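Local coordinates for GTPase-activating protein GYP1 (Saccharomyces cerevisiae, PDB 1FKM), which stimulates GTP hydrolysis by Ypt/Rab-type GTPases, notably YPT1 and YPT7, through its TBC-type GAP domain, which supplies arginine and glutamine fingers in trans, at residues Q114-L119 / D173-T178; I337-Q342 / N357-D362; L201-N206 / R235-L240. All coordinates share one frame; numbering follows the deposited sequence. Where two conformers were deposited one is given.

Contact 1: residues Q114-L119 / D173-T178; sequences QRILYL and DLEADT
Arg-115 takes the carboxylate of Glu-175 side-on in a two-pronged salt bridge. NE donates to OE1 of Glu-175 at 2.9 Å, and NH2 of Arg-115 reaches OE2 of Glu-175 at 2.6 Å with an N-H...O angle of 163°. Both oxygens are met on their syn sides and lie close to the guanidinium plane, although the two flat groups are twisted 29° against each other. The arginine chain bends at chi3 (-77°), which turns its NE edge to the acid, while Glu-175 runs out extended beyond CG. Beside the bridge Ile-116 packs against the second helix: its CG1 lies 3.7 Å from the backbone O of Glu-175, and its CD1 rests 3.8 Å from CG2 of Thr-178. Thr-178 is steadied in turn by OG1 bonding to Leu-174 O one turn back, on the face of that carbonyl opposite the one used by its own backbone N.

From outside the two segments, Tyr-68 OH also bonds OE1 of Glu-175, and Ser-112 OG bonds OE2. The contact thus ties helix 107-123 to helix 168-186 in the all-helical TBC domain, their local axes 9.7 Å apart. Putting a leucine at Glu-175 would probably strand the arginine's charge and deprive both hydroxyls of a partner. With two bonds on each oxygen, this buried carboxylate is likely to stay ionised.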
ATOM      1  N   GLN A 114      -4.947  -4.896  14.838  1.00 18.75           N
ATOM      2  CA  GLN A 114      -4.071  -5.502  15.840  1.00 21.25           C
ATOM      3  C   GLN A 114      -3.871  -6.988  15.520  1.00 20.21           C
ATOM      4  O   GLN A 114      -2.740  -7.490  15.511  1.00 19.58           O
ATOM      5  CB  GLN A 114      -4.701  -5.335  17.231  1.00 24.97           C
ATOM      6  CG  GLN A 114      -4.027  -6.083  18.384  1.00 30.89           C
ATOM      7  CD  GLN A 114      -2.722  -5.451  18.839  1.00 33.03           C
ATOM      8  OE1 GLN A 114      -2.598  -4.226  18.903  1.00 34.82           O
ATOM      9  NE2 GLN A 114      -1.747  -6.288  19.180  1.00 32.28           N
ATOM     10  N   ARG A 115      -4.970  -7.684  15.249  1.00 20.30           N
ATOM     11  CA  ARG A 115      -4.908  -9.113  14.937  1.00 19.27           C
ATOM     12  C   ARG A 115      -4.172  -9.390  13.628  1.00 18.70           C
ATOM     13  O   ARG A 115      -3.355 -10.313  13.542  1.00 17.96           O
ATOM     14  CB  ARG A 115      -6.320  -9.706  14.864  1.00 22.12           C
ATOM     15  CG  ARG A 115      -7.060  -9.744  16.197  1.00 28.70           C
ATOM     16  CD  ARG A 115      -8.362 -10.529  16.084  1.00 31.52           C
ATOM     17  NE  ARG A 115      -9.431  -9.790  15.419  1.00 33.44           N
ATOM     18  CZ  ARG A 115     -10.300  -8.998  16.045  1.00 36.74           C
ATOM     19  NH1 ARG A 115     -10.227  -8.836  17.362  1.00 35.71           N
ATOM     20  NH2 ARG A 115     -11.256  -8.377  15.361  1.00 34.84           N
ATOM     21  N   ILE A 116      -4.470  -8.598  12.605  1.00 18.73           N
ATOM     22  CA  ILE A 116      -3.818  -8.766  11.309  1.00 19.57           C
ATOM     23  C   ILE A 116      -2.305  -8.608  11.416  1.00 18.73           C
ATOM     24  O   ILE A 116      -1.542  -9.457  10.942  1.00 20.15           O
ATOM     25  CB  ILE A 116      -4.352  -7.736  10.284  1.00 18.20           C
ATOM     26  CG1 ILE A 116      -5.826  -8.024   9.981  1.00 18.22           C
ATOM     27  CG2 ILE A 116      -3.516  -7.791   9.013  1.00 18.99           C
ATOM     28  CD1 ILE A 116      -6.527  -6.924   9.173  1.00 18.08           C
ATOM     29  N   LEU A 117      -1.867  -7.523  12.042  1.00 15.04           N
ATOM     30  CA  LEU A 117      -0.442  -7.266  12.171  1.00 15.95           C
ATOM     31  C   LEU A 117       0.241  -8.262  13.089  1.00 17.05           C
ATOM     32  O   LEU A 117       1.385  -8.649  12.851  1.00 16.96           O
ATOM     33  CB  LEU A 117      -0.202  -5.847  12.683  1.00 17.87           C
ATOM     34  CG  LEU A 117      -0.680  -4.751  11.725  1.00 19.16           C
ATOM     35  CD1 LEU A 117      -0.456  -3.384  12.359  1.00 18.72           C
ATOM     36  CD2 LEU A 117       0.071  -4.855  10.409  1.00 19.23           C
ATOM     37  N   TYR A 118      -0.465  -8.677  14.135  1.00 18.01           N
ATOM     38  CA  TYR A 118       0.098  -9.632  15.080  1.00 19.95           C
ATOM     39  C   TYR A 118       0.378 -10.953  14.373  1.00 19.33           C
ATOM     40  O   TYR A 118       1.464 -11.523  14.513  1.00 20.61           O
ATOM     41  CB  TYR A 118      -0.870  -9.861  16.242  1.00 20.36           C
ATOM     42  CG  TYR A 118      -0.384 -10.881  17.244  1.00 23.24           C
ATOM     43  CD1 TYR A 118       0.746 -10.638  18.026  1.00 22.61           C
ATOM     44  CD2 TYR A 118      -1.046 -12.098  17.401  1.00 26.75           C
ATOM     45  CE1 TYR A 118       1.208 -11.586  18.945  1.00 27.74           C
ATOM     46  CE2 TYR A 118      -0.595 -13.056  18.312  1.00 29.07           C
ATOM     47  CZ  TYR A 118       0.532 -12.793  19.080  1.00 29.95           C
ATOM     48  OH  TYR A 118       0.992 -13.749  19.964  1.00 31.37           O
ATOM     49  N   LEU A 119      -0.600 -11.440  13.613  1.00 19.48           N
ATOM     50  CA  LEU A 119      -0.431 -12.705  12.905  1.00 21.11           C
ATOM     51  C   LEU A 119       0.717 -12.641  11.907  1.00 20.93           C
ATOM     52  O   LEU A 119       1.505 -13.583  11.794  1.00 21.59           O
ATOM     53  CB  LEU A 119      -1.723 -13.102  12.183  1.00 19.04           C
ATOM     54  CG  LEU A 119      -1.649 -14.461  11.471  1.00 22.81           C
ATOM     55  CD1 LEU A 119      -1.287 -15.556  12.478  1.00 22.88           C
ATOM     56  CD2 LEU A 119      -2.979 -14.765  10.799  1.00 21.81           C
ATOM     57  N   ASP A 173     -13.729 -12.137   7.970  1.00 20.17           N
ATOM     58  CA  ASP A 173     -13.445 -12.460   6.567  1.00 21.23           C
ATOM     59  C   ASP A 173     -12.605 -11.323   5.975  1.00 18.92           C
ATOM     60  O   ASP A 173     -11.670 -11.560   5.222  1.00 21.62           O
ATOM     61  CB  ASP A 173     -14.725 -12.576   5.738  1.00 24.29           C
ATOM     62  CG  ASP A 173     -15.549 -13.800   6.082  1.00 29.50           C
ATOM     63  OD1 ASP A 173     -14.990 -14.775   6.632  1.00 28.75           O
ATOM     64  OD2 ASP A 173     -16.762 -13.787   5.781  1.00 28.42           O
ATOM     65  N   LEU A 174     -12.978 -10.089   6.308  1.00 19.67           N
ATOM     66  CA  LEU A 174     -12.272  -8.896   5.842  1.00 18.76           C
ATOM     67  C   LEU A 174     -10.830  -8.933   6.351  1.00 18.74           C
ATOM     68  O   LEU A 174      -9.883  -8.650   5.609  1.00 17.07           O
ATOM     69  CB  LEU A 174     -12.978  -7.636   6.359  1.00 22.43           C
ATOM     70  CG  LEU A 174     -12.225  -6.303   6.196  1.00 23.30           C
ATOM     71  CD1 LEU A 174     -12.112  -5.957   4.720  1.00 26.03           C
ATOM     72  CD2 LEU A 174     -12.952  -5.203   6.948  1.00 25.57           C
ATOM     73  N   GLU A 175     -10.679  -9.285   7.627  1.00 18.04           N
ATOM     74  CA  GLU A 175      -9.368  -9.387   8.259  1.00 17.42           C
ATOM     75  C   GLU A 175      -8.492 -10.397   7.529  1.00 17.14           C
ATOM     76  O   GLU A 175      -7.318 -10.149   7.276  1.00 15.81           O
ATOM     77  CB  GLU A 175      -9.513  -9.821   9.725  1.00 20.31           C
ATOM     78  CG  GLU A 175      -9.863  -8.693  10.688  1.00 21.36           C
ATOM     79  CD  GLU A 175     -10.109  -9.190  12.106  1.00 24.28           C
ATOM     80  OE1 GLU A 175      -9.434 -10.150  12.542  1.00 24.37           O
ATOM     81  OE2 GLU A 175     -10.970  -8.606  12.792  1.00 25.97           O
ATOM     82  N   ALA A 176      -9.075 -11.546   7.205  1.00 17.59           N
ATOM     83  CA  ALA A 176      -8.348 -12.604   6.511  1.00 17.19           C
ATOM     84  C   ALA A 176      -7.871 -12.139   5.128  1.00 16.47           C
ATOM     85  O   ALA A 176      -6.699 -12.307   4.774  1.00 17.18           O
ATOM     86  CB  ALA A 176      -9.244 -13.835   6.376  1.00 16.64           C
ATOM     87  N   ASP A 177      -8.775 -11.552   4.351  1.00 16.80           N
ATOM     88  CA  ASP A 177      -8.410 -11.077   3.020  1.00 17.60           C
ATOM     89  C   ASP A 177      -7.299 -10.031   3.118  1.00 18.06           C
ATOM     90  O   ASP A 177      -6.340 -10.066   2.353  1.00 17.54           O
ATOM     91  CB  ASP A 177      -9.615 -10.462   2.306  1.00 18.73           C
ATOM     92  CG  ASP A 177     -10.699 -11.486   1.984  1.00 22.54           C
ATOM     93  OD1 ASP A 177     -10.476 -12.702   2.195  1.00 21.17           O
ATOM     94  OD2 ASP A 177     -11.777 -11.067   1.505  1.00 23.66           O
ATOM     95  N   THR A 178      -7.441  -9.104   4.061  1.00 17.05           N
ATOM     96  CA  THR A 178      -6.456  -8.049   4.260  1.00 16.23           C
ATOM     97  C   THR A 178      -5.105  -8.664   4.620  1.00 17.16           C
ATOM     98  O   THR A 178      -4.067  -8.297   4.059  1.00 17.12           O
ATOM     99  CB  THR A 178      -6.922  -7.087   5.379  1.00 15.98           C
ATOM    100  OG1 THR A 178      -8.183  -6.509   5.008  1.00 18.65           O
ATOM    101  CG2 THR A 178      -5.908  -5.964   5.587  1.00 17.02           C
TER

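Contact 2: residues I337-Q342 / N357-D362; sequences IKWSDQ and NPPTKD
Trp-339 lays the six-membered part of its indole against the ring of Pro-359, a CH-pi contact made over the ring face. Pro-359 is the centre of an inverse gamma turn, closed by a weak bond from Thr-360 N to Pro-358 O, and the turn presents the CG-CD side of the proline to the tryptophan. CD of Pro-359 stands 4.3 Å from the centroid of the six-membered ring of Trp-339, 20° off the normal, while CG comes 3.6 Å from CH2 at the rim of the indole. With its CG anti to the carbonyl carbon (chi1 -46°), Trp-339 sends the indole across to this loop between helix 348-355 and helix 365-382. The opposite face of the indole carries the aliphatic chain of Lys-338, whose CD sits toward the rim, and OE1 of Gln-342 lies at the edge in the ring plane. Phe-335 and Phe-354 add edge-to-face packing, so the tryptophan joins helix 324-338 and helix 348-355 to the loop. Thr-360 finishes the contact: its CG2 lies near the indole plane, 4.4 Å from CZ2 of Trp-339, while its OG1 is hydrogen-bonded to the backbone O of Glu-244.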
ATOM      1  N   ILE A 337      12.247  15.000  -8.352  1.00 25.05           N
ATOM      2  CA  ILE A 337      12.648  15.877  -9.446  1.00 27.54           C
ATOM      3  C   ILE A 337      11.605  16.945  -9.755  1.00 27.95           C
ATOM      4  O   ILE A 337      11.938  18.023 -10.248  1.00 27.54           O
ATOM      5  CB  ILE A 337      12.954  15.061 -10.729  1.00 41.28           C
ATOM      6  CG1 ILE A 337      14.118  14.101 -10.467  1.00 43.79           C
ATOM      7  CG2 ILE A 337      13.305  15.992 -11.883  1.00 43.15           C
ATOM      8  CD1 ILE A 337      15.385  14.769  -9.986  1.00 43.85           C
ATOM      9  N   LYS A 338      10.345  16.652  -9.460  1.00 28.58           N
ATOM     10  CA  LYS A 338       9.285  17.615  -9.712  1.00 32.02           C
ATOM     11  C   LYS A 338       9.525  18.891  -8.903  1.00 31.98           C
ATOM     12  O   LYS A 338       9.162  19.987  -9.337  1.00 31.73           O
ATOM     13  CB  LYS A 338       7.925  17.018  -9.340  1.00 42.15           C
ATOM     14  CG  LYS A 338       6.759  17.971  -9.544  1.00 47.91           C
ATOM     15  CD  LYS A 338       5.433  17.301  -9.231  1.00 52.57           C
ATOM     16  CE  LYS A 338       4.270  18.276  -9.384  1.00 57.14           C
ATOM     17  NZ  LYS A 338       4.182  18.830 -10.764  1.00 59.50           N
ATOM     18  N   TRP A 339      10.141  18.741  -7.734  1.00 28.66           N
ATOM     19  CA  TRP A 339      10.422  19.874  -6.855  1.00 29.10           C
ATOM     20  C   TRP A 339      11.838  20.425  -7.043  1.00 29.06           C
ATOM     21  O   TRP A 339      12.242  21.358  -6.351  1.00 27.60           O
ATOM     22  CB  TRP A 339      10.247  19.458  -5.394  1.00 33.37           C
ATOM     23  CG  TRP A 339       8.993  18.677  -5.120  1.00 35.64           C
ATOM     24  CD1 TRP A 339       8.912  17.392  -4.661  1.00 36.04           C
ATOM     25  CD2 TRP A 339       7.644  19.125  -5.294  1.00 35.29           C
ATOM     26  NE1 TRP A 339       7.597  17.011  -4.541  1.00 34.67           N
ATOM     27  CE2 TRP A 339       6.798  18.055  -4.923  1.00 36.62           C
ATOM     28  CE3 TRP A 339       7.069  20.327  -5.728  1.00 36.41           C
ATOM     29  CZ2 TRP A 339       5.406  18.150  -4.972  1.00 35.51           C
ATOM     30  CZ3 TRP A 339       5.685  20.423  -5.776  1.00 37.24           C
ATOM     31  CH2 TRP A 339       4.869  19.338  -5.399  1.00 37.93           C
ATOM     32  N   SER A 340      12.581  19.852  -7.983  1.00 27.69           N
ATOM     33  CA  SER A 340      13.964  20.256  -8.236  1.00 30.37           C
ATOM     34  C   SER A 340      14.254  21.763  -8.212  1.00 31.49           C
ATOM     35  O   SER A 340      15.109  22.219  -7.453  1.00 29.61           O
ATOM     36  CB  SER A 340      14.444  19.670  -9.566  1.00 31.78           C
ATOM     37  OG  SER A 340      15.837  19.873  -9.727  1.00 35.91           O
ATOM     38  N   ASP A 341      13.558  22.535  -9.042  1.00 35.56           N
ATOM     39  CA  ASP A 341      13.788  23.978  -9.085  1.00 37.48           C
ATOM     40  C   ASP A 341      13.587  24.631  -7.720  1.00 36.48           C
ATOM     41  O   ASP A 341      14.389  25.469  -7.296  1.00 36.22           O
ATOM     42  CB  ASP A 341      12.866  24.634 -10.117  1.00 54.06           C
ATOM     43  CG  ASP A 341      13.103  24.113 -11.520  1.00 58.10           C
ATOM     44  OD1 ASP A 341      14.268  24.117 -11.967  1.00 59.74           O
ATOM     45  OD2 ASP A 341      12.124  23.702 -12.180  1.00 62.17           O
ATOM     46  N   GLN A 342      12.517  24.248  -7.033  1.00 33.24           N
ATOM     47  CA  GLN A 342      12.225  24.795  -5.709  1.00 32.02           C
ATOM     48  C   GLN A 342      13.293  24.407  -4.685  1.00 30.07           C
ATOM     49  O   GLN A 342      13.720  25.232  -3.883  1.00 27.64           O
ATOM     50  CB  GLN A 342      10.862  24.297  -5.222  1.00 42.00           C
ATOM     51  CG  GLN A 342       9.669  24.899  -5.941  1.00 46.33           C
ATOM     52  CD  GLN A 342       8.359  24.242  -5.538  1.00 48.99           C
ATOM     53  OE1 GLN A 342       8.023  23.158  -6.015  1.00 51.78           O
ATOM     54  NE2 GLN A 342       7.621  24.889  -4.643  1.00 49.37           N
ATOM     55  N   ASN A 357       6.925  17.146   4.106  1.00 30.57           N
ATOM     56  CA  ASN A 357       5.601  17.758   4.074  1.00 30.93           C
ATOM     57  C   ASN A 357       5.326  18.352   2.691  1.00 28.43           C
ATOM     58  O   ASN A 357       5.001  19.533   2.569  1.00 28.64           O
ATOM     59  CB  ASN A 357       5.506  18.855   5.136  1.00 44.01           C
ATOM     60  CG  ASN A 357       5.725  18.327   6.540  1.00 47.44           C
ATOM     61  OD1 ASN A 357       4.915  17.559   7.058  1.00 49.53           O
ATOM     62  ND2 ASN A 357       6.828  18.734   7.160  1.00 46.58           N
ATOM     63  N   PRO A 358       5.450  17.534   1.631  1.00 29.49           N
ATOM     64  CA  PRO A 358       5.221  17.972   0.248  1.00 29.00           C
ATOM     65  C   PRO A 358       3.813  18.530   0.049  1.00 28.20           C
ATOM     66  O   PRO A 358       2.858  18.040   0.645  1.00 27.31           O
ATOM     67  CB  PRO A 358       5.433  16.695  -0.564  1.00 35.82           C
ATOM     68  CG  PRO A 358       6.317  15.863   0.303  1.00 37.60           C
ATOM     69  CD  PRO A 358       5.754  16.094   1.671  1.00 33.70           C
ATOM     70  N   PRO A 359       3.669  19.559  -0.801  1.00 26.76           N
ATOM     71  CA  PRO A 359       2.373  20.188  -1.085  1.00 26.36           C
ATOM     72  C   PRO A 359       1.546  19.354  -2.064  1.00 25.63           C
ATOM     73  O   PRO A 359       1.324  19.754  -3.207  1.00 25.04           O
ATOM     74  CB  PRO A 359       2.776  21.538  -1.668  1.00 32.02           C
ATOM     75  CG  PRO A 359       4.021  21.184  -2.436  1.00 32.60           C
ATOM     76  CD  PRO A 359       4.764  20.287  -1.472  1.00 31.26           C
ATOM     77  N   THR A 360       1.087  18.195  -1.601  1.00 24.96           N
ATOM     78  CA  THR A 360       0.309  17.275  -2.430  1.00 25.35           C
ATOM     79  C   THR A 360      -1.145  17.179  -1.976  1.00 27.10           C
ATOM     80  O   THR A 360      -1.910  16.352  -2.478  1.00 24.14           O
ATOM     81  CB  THR A 360       0.903  15.865  -2.359  1.00 26.37           C
ATOM     82  OG1 THR A 360       0.843  15.403  -1.002  1.00 25.31           O
ATOM     83  CG2 THR A 360       2.356  15.875  -2.821  1.00 25.82           C
ATOM     84  N   LYS A 361      -1.511  18.026  -1.021  1.00 26.06           N
ATOM     85  CA  LYS A 361      -2.856  18.039  -0.462  1.00 30.35           C
ATOM     86  C   LYS A 361      -3.969  18.117  -1.503  1.00 29.64           C
ATOM     87  O   LYS A 361      -4.984  17.424  -1.391  1.00 27.79           O
ATOM     88  CB  LYS A 361      -2.985  19.207   0.516  1.00 52.71           C
ATOM     89  CG  LYS A 361      -4.295  19.255   1.278  1.00 58.80           C
ATOM     90  CD  LYS A 361      -4.251  20.301   2.387  1.00 65.48           C
ATOM     91  CE  LYS A 361      -3.283  19.909   3.506  1.00 69.65           C
ATOM     92  NZ  LYS A 361      -1.859  19.825   3.068  1.00 70.12           N
ATOM     93  N   ASP A 362      -3.775  18.951  -2.519  1.00 28.49           N
ATOM     94  CA  ASP A 362      -4.788  19.120  -3.551  1.00 29.37           C
ATOM     95  C   ASP A 362      -4.501  18.403  -4.861  1.00 28.86           C
ATOM     96  O   ASP A 362      -5.085  18.738  -5.890  1.00 26.86           O
ATOM     97  CB  ASP A 362      -5.013  20.611  -3.823  1.00 42.46           C
ATOM     98  CG  ASP A 362      -5.532  21.352  -2.605  1.00 45.30           C
ATOM     99  OD1 ASP A 362      -6.538  20.900  -2.018  1.00 48.24           O
ATOM    100  OD2 ASP A 362      -4.941  22.388  -2.236  1.00 48.03           O
TER

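Contact 3: residues L201-N206 / R235-L240; sequences LRQVKN and RWMNCL
Gln-203 NE2 gives a hydrogen bond to a water at 3.1 Å, and that water passes a weak bond on to the backbone O of Met-237, 3.4 Å from the water oxygen. The same amide nitrogen also bonds Asn-325 O, so the buried side-chain N of Gln-203 serves two partners. The rest of the contact is apolar and carried by Met-237, a selenomethionine in this crystal. Its CG presses on CB of Gln-203 at 3.2 Å, a very close approach. The chi1 of Met-237, -112°, is well away from a staggered value, consistent with a strained fit, though part of this may lie in the model. Bends at chi2 and chi3, about the CB-CG and CG-SE bonds, lay its CE along the backbone of helix 198-214. There CE comes 3.7 Å from the O of Gln-203 and 3.9 Å from CA of Val-204, with CG2 of Val-204 beside it at 4.1 Å.

Just past Met-237, helix 230-238 ends in a Schellman motif, with Leu-240 as the positive-phi residue. Neighbouring Asn-238 bonds through ND2 to the backbone O of Gln-131, the glutamine finger of this GAP domain. Met-237 is also walled by Ile-200 and Leu-207 of helix 198-214 and by His-328 and Cys-332 of helix 324-338, so its side chain is packed where helix 230-238 meets these two helices.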
ATOM      1  N   LEU A 201      17.638   0.537   2.933  1.00 21.32           N
ATOM      2  CA  LEU A 201      18.915   1.225   2.758  1.00 23.00           C
ATOM      3  C   LEU A 201      19.382   1.099   1.312  1.00 23.83           C
ATOM      4  O   LEU A 201      19.948   2.040   0.749  1.00 24.12           O
ATOM      5  CB  LEU A 201      19.976   0.655   3.710  1.00 27.19           C
ATOM      6  CG  LEU A 201      19.731   0.927   5.201  1.00 29.86           C
ATOM      7  CD1 LEU A 201      20.806   0.247   6.050  1.00 30.53           C
ATOM      8  CD2 LEU A 201      19.738   2.431   5.447  1.00 32.61           C
ATOM      9  N   ARG A 202      19.137  -0.059   0.707  1.00 23.41           N
ATOM     10  CA  ARG A 202      19.521  -0.287  -0.684  1.00 24.61           C
ATOM     11  C   ARG A 202      18.665   0.587  -1.607  1.00 24.43           C
ATOM     12  O   ARG A 202      19.150   1.112  -2.606  1.00 23.60           O
ATOM     13  CB  ARG A 202      19.333  -1.762  -1.043  1.00 29.82           C
ATOM     14  CG  ARG A 202      19.803  -2.134  -2.438  1.00 33.31           C
ATOM     15  CD  ARG A 202      19.612  -3.622  -2.700  1.00 35.31           C
ATOM     16  NE  ARG A 202      18.203  -4.009  -2.644  1.00 37.51           N
ATOM     17  CZ  ARG A 202      17.685  -4.840  -1.742  1.00 39.42           C
ATOM     18  NH1 ARG A 202      18.460  -5.382  -0.808  1.00 38.69           N
ATOM     19  NH2 ARG A 202      16.392  -5.130  -1.775  1.00 37.81           N
ATOM     20  N   GLN A 203      17.386   0.725  -1.270  1.00 21.88           N
ATOM     21  CA  GLN A 203      16.460   1.549  -2.052  1.00 23.42           C
ATOM     22  C   GLN A 203      16.883   3.016  -2.017  1.00 22.55           C
ATOM     23  O   GLN A 203      16.880   3.705  -3.041  1.00 23.30           O
ATOM     24  CB  GLN A 203      15.043   1.432  -1.485  1.00 28.93           C
ATOM     25  CG  GLN A 203      14.306   0.162  -1.861  1.00 31.26           C
ATOM     26  CD  GLN A 203      13.898   0.149  -3.319  1.00 35.15           C
ATOM     27  OE1 GLN A 203      14.719  -0.105  -4.205  1.00 37.77           O
ATOM     28  NE2 GLN A 203      12.624   0.441  -3.579  1.00 32.61           N
ATOM     29  N   VAL A 204      17.233   3.495  -0.830  1.00 21.76           N
ATOM     30  CA  VAL A 204      17.653   4.880  -0.669  1.00 22.57           C
ATOM     31  C   VAL A 204      18.944   5.124  -1.451  1.00 23.75           C
ATOM     32  O   VAL A 204      19.109   6.178  -2.068  1.00 24.11           O
ATOM     33  CB  VAL A 204      17.852   5.227   0.825  1.00 22.85           C
ATOM     34  CG1 VAL A 204      18.444   6.625   0.975  1.00 24.40           C
ATOM     35  CG2 VAL A 204      16.506   5.162   1.542  1.00 23.65           C
ATOM     36  N   LYS A 205      19.851   4.150  -1.436  1.00 24.09           N
ATOM     37  CA  LYS A 205      21.109   4.279  -2.181  1.00 28.47           C
ATOM     38  C   LYS A 205      20.816   4.323  -3.685  1.00 25.90           C
ATOM     39  O   LYS A 205      21.442   5.083  -4.431  1.00 24.56           O
ATOM     40  CB  LYS A 205      22.038   3.097  -1.884  1.00 41.83           C
ATOM     41  CG  LYS A 205      22.490   3.011  -0.439  1.00 49.71           C
ATOM     42  CD  LYS A 205      23.236   1.714  -0.163  1.00 54.82           C
ATOM     43  CE  LYS A 205      23.586   1.578   1.314  1.00 57.46           C
ATOM     44  NZ  LYS A 205      24.258   0.279   1.609  1.00 61.32           N
ATOM     45  N   ASN A 206      19.870   3.493  -4.119  1.00 24.33           N
ATOM     46  CA  ASN A 206      19.473   3.435  -5.522  1.00 23.44           C
ATOM     47  C   ASN A 206      18.859   4.758  -5.967  1.00 22.50           C
ATOM     48  O   ASN A 206      19.102   5.210  -7.087  1.00 22.58           O
ATOM     49  CB  ASN A 206      18.478   2.291  -5.751  1.00 26.71           C
ATOM     50  CG  ASN A 206      19.148   0.927  -5.759  1.00 28.80           C
ATOM     51  OD1 ASN A 206      18.480  -0.106  -5.732  1.00 32.09           O
ATOM     52  ND2 ASN A 206      20.471   0.918  -5.805  1.00 30.13           N
ATOM     53  N   ARG A 235      11.395   7.374   4.955  0.50 22.32           N
ATOM     54  CA  ARG A 235       9.952   7.284   5.119  0.50 22.05           C
ATOM     55  C   ARG A 235       9.272   7.011   3.778  0.50 21.44           C
ATOM     56  O   ARG A 235       8.300   6.258   3.713  0.50 19.98           O
ATOM     57  CB  ARG A 235       9.405   8.573   5.739  0.50 23.83           C
ATOM     58  CG  ARG A 235       7.994   8.435   6.298  0.50 25.47           C
ATOM     59  CD  ARG A 235       7.517   9.733   6.942  0.50 28.32           C
ATOM     60  NE  ARG A 235       7.315  10.798   5.962  0.50 29.37           N
ATOM     61  CZ  ARG A 235       6.951  12.037   6.270  0.50 29.63           C
ATOM     62  NH1 ARG A 235       6.749  12.377   7.534  0.50 30.57           N
ATOM     63  NH2 ARG A 235       6.780  12.938   5.312  0.50 30.48           N
ATOM     64  N   TRP A 236       9.781   7.622   2.711  1.00 23.01           N
ATOM     65  CA  TRP A 236       9.219   7.414   1.376  1.00 22.80           C
ATOM     66  C   TRP A 236       9.277   5.926   1.031  1.00 22.76           C
ATOM     67  O   TRP A 236       8.322   5.353   0.510  1.00 22.60           O
ATOM     68  CB  TRP A 236      10.016   8.181   0.319  1.00 20.54           C
ATOM     69  CG  TRP A 236       9.871   9.682   0.356  1.00 19.53           C
ATOM     70  CD1 TRP A 236       9.305  10.439   1.339  1.00 19.41           C
ATOM     71  CD2 TRP A 236      10.325  10.595  -0.648  1.00 20.03           C
ATOM     72  NE1 TRP A 236       9.379  11.777   1.006  1.00 19.99           N
ATOM     73  CE2 TRP A 236      10.002  11.896  -0.209  1.00 19.91           C
ATOM     74  CE3 TRP A 236      10.977  10.434  -1.879  1.00 20.17           C
ATOM     75  CZ2 TRP A 236      10.310  13.036  -0.959  1.00 20.46           C
ATOM     76  CZ3 TRP A 236      11.282  11.566  -2.625  1.00 21.63           C
ATOM     77  CH2 TRP A 236      10.950  12.850  -2.161  1.00 19.17           C
HETATM   78  N   MSE A 237      10.417   5.309   1.320  1.00 23.31           N
HETATM   79  CA  MSE A 237      10.605   3.894   1.026  1.00 25.27           C
HETATM   80  C   MSE A 237       9.878   2.972   2.001  1.00 23.36           C
HETATM   81  O   MSE A 237       9.192   2.040   1.586  1.00 23.12           O
HETATM   82  CB  MSE A 237      12.096   3.557   1.027  1.00 28.81           C
HETATM   83  CG  MSE A 237      12.634   3.201  -0.336  1.00 36.96           C
HETATM   84 SE   MSE A 237      12.240   4.540  -1.665  1.00 45.76          SE
HETATM   85  CE  MSE A 237      13.923   5.485  -1.660  1.00 39.29           C
ATOM     86  N   ASN A 238      10.025   3.252   3.292  1.00 20.22           N
ATOM     87  CA  ASN A 238       9.428   2.438   4.344  1.00 21.71           C
ATOM     88  C   ASN A 238       7.904   2.328   4.268  1.00 23.76           C
ATOM     89  O   ASN A 238       7.346   1.264   4.533  1.00 22.41           O
ATOM     90  CB  ASN A 238       9.844   2.987   5.716  1.00 22.04           C
ATOM     91  CG  ASN A 238       9.622   1.988   6.839  1.00 24.71           C
ATOM     92  OD1 ASN A 238      10.043   0.834   6.746  1.00 24.26           O
ATOM     93  ND2 ASN A 238       8.973   2.429   7.911  1.00 24.39           N
ATOM     94  N   CYS A 239       7.235   3.417   3.895  1.00 24.53           N
ATOM     95  CA  CYS A 239       5.772   3.416   3.812  1.00 26.01           C
ATOM     96  C   CYS A 239       5.260   3.561   2.378  1.00 24.71           C
ATOM     97  O   CYS A 239       4.099   3.898   2.163  1.00 22.72           O
ATOM     98  CB  CYS A 239       5.208   4.554   4.673  1.00 31.88           C
ATOM     99  SG  CYS A 239       5.912   4.652   6.338  1.00 42.38           S
ATOM    100  N   LEU A 240       6.124   3.295   1.403  1.00 25.23           N
ATOM    101  CA  LEU A 240       5.763   3.413  -0.006  1.00 25.90           C
ATOM    102  C   LEU A 240       5.056   4.738  -0.333  1.00 25.69           C
ATOM    103  O   LEU A 240       3.997   4.751  -0.970  1.00 26.52           O
ATOM    104  CB  LEU A 240       4.883   2.230  -0.436  1.00 29.67           C
ATOM    105  CG  LEU A 240       5.515   0.834  -0.414  1.00 29.55           C
ATOM    106  CD1 LEU A 240       4.500  -0.191  -0.898  1.00 29.66           C
ATOM    107  CD2 LEU A 240       6.753   0.804  -1.304  1.00 29.11           C
TER
HETATM  108  O   HOH W   1      10.852   0.842  -1.108  1.00 51.38           O

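Along the chain contact 1 comes first, then contact 3, then contact 2, each closing before the next opens. Contacts 1 and 2 lie on opposite sides of the molecule, their centres 35 Å apart. Contact 3 is nearer to both, 25 Å from contact 1 and 18 Å from contact 2 between centres, and its nearest atoms come within about 4 Å of contact 2 without touching. Helix 168-186 of contact 1 is followed in sequence by helix 198-214 of contact 3, while helix 324-338 packs on contact 3 and leads into contact 2. Contacts 1 and 3 join helix to helix, and contact 2 sets a tryptophan against a loop, in a strand-free fold, away from the finger side chains.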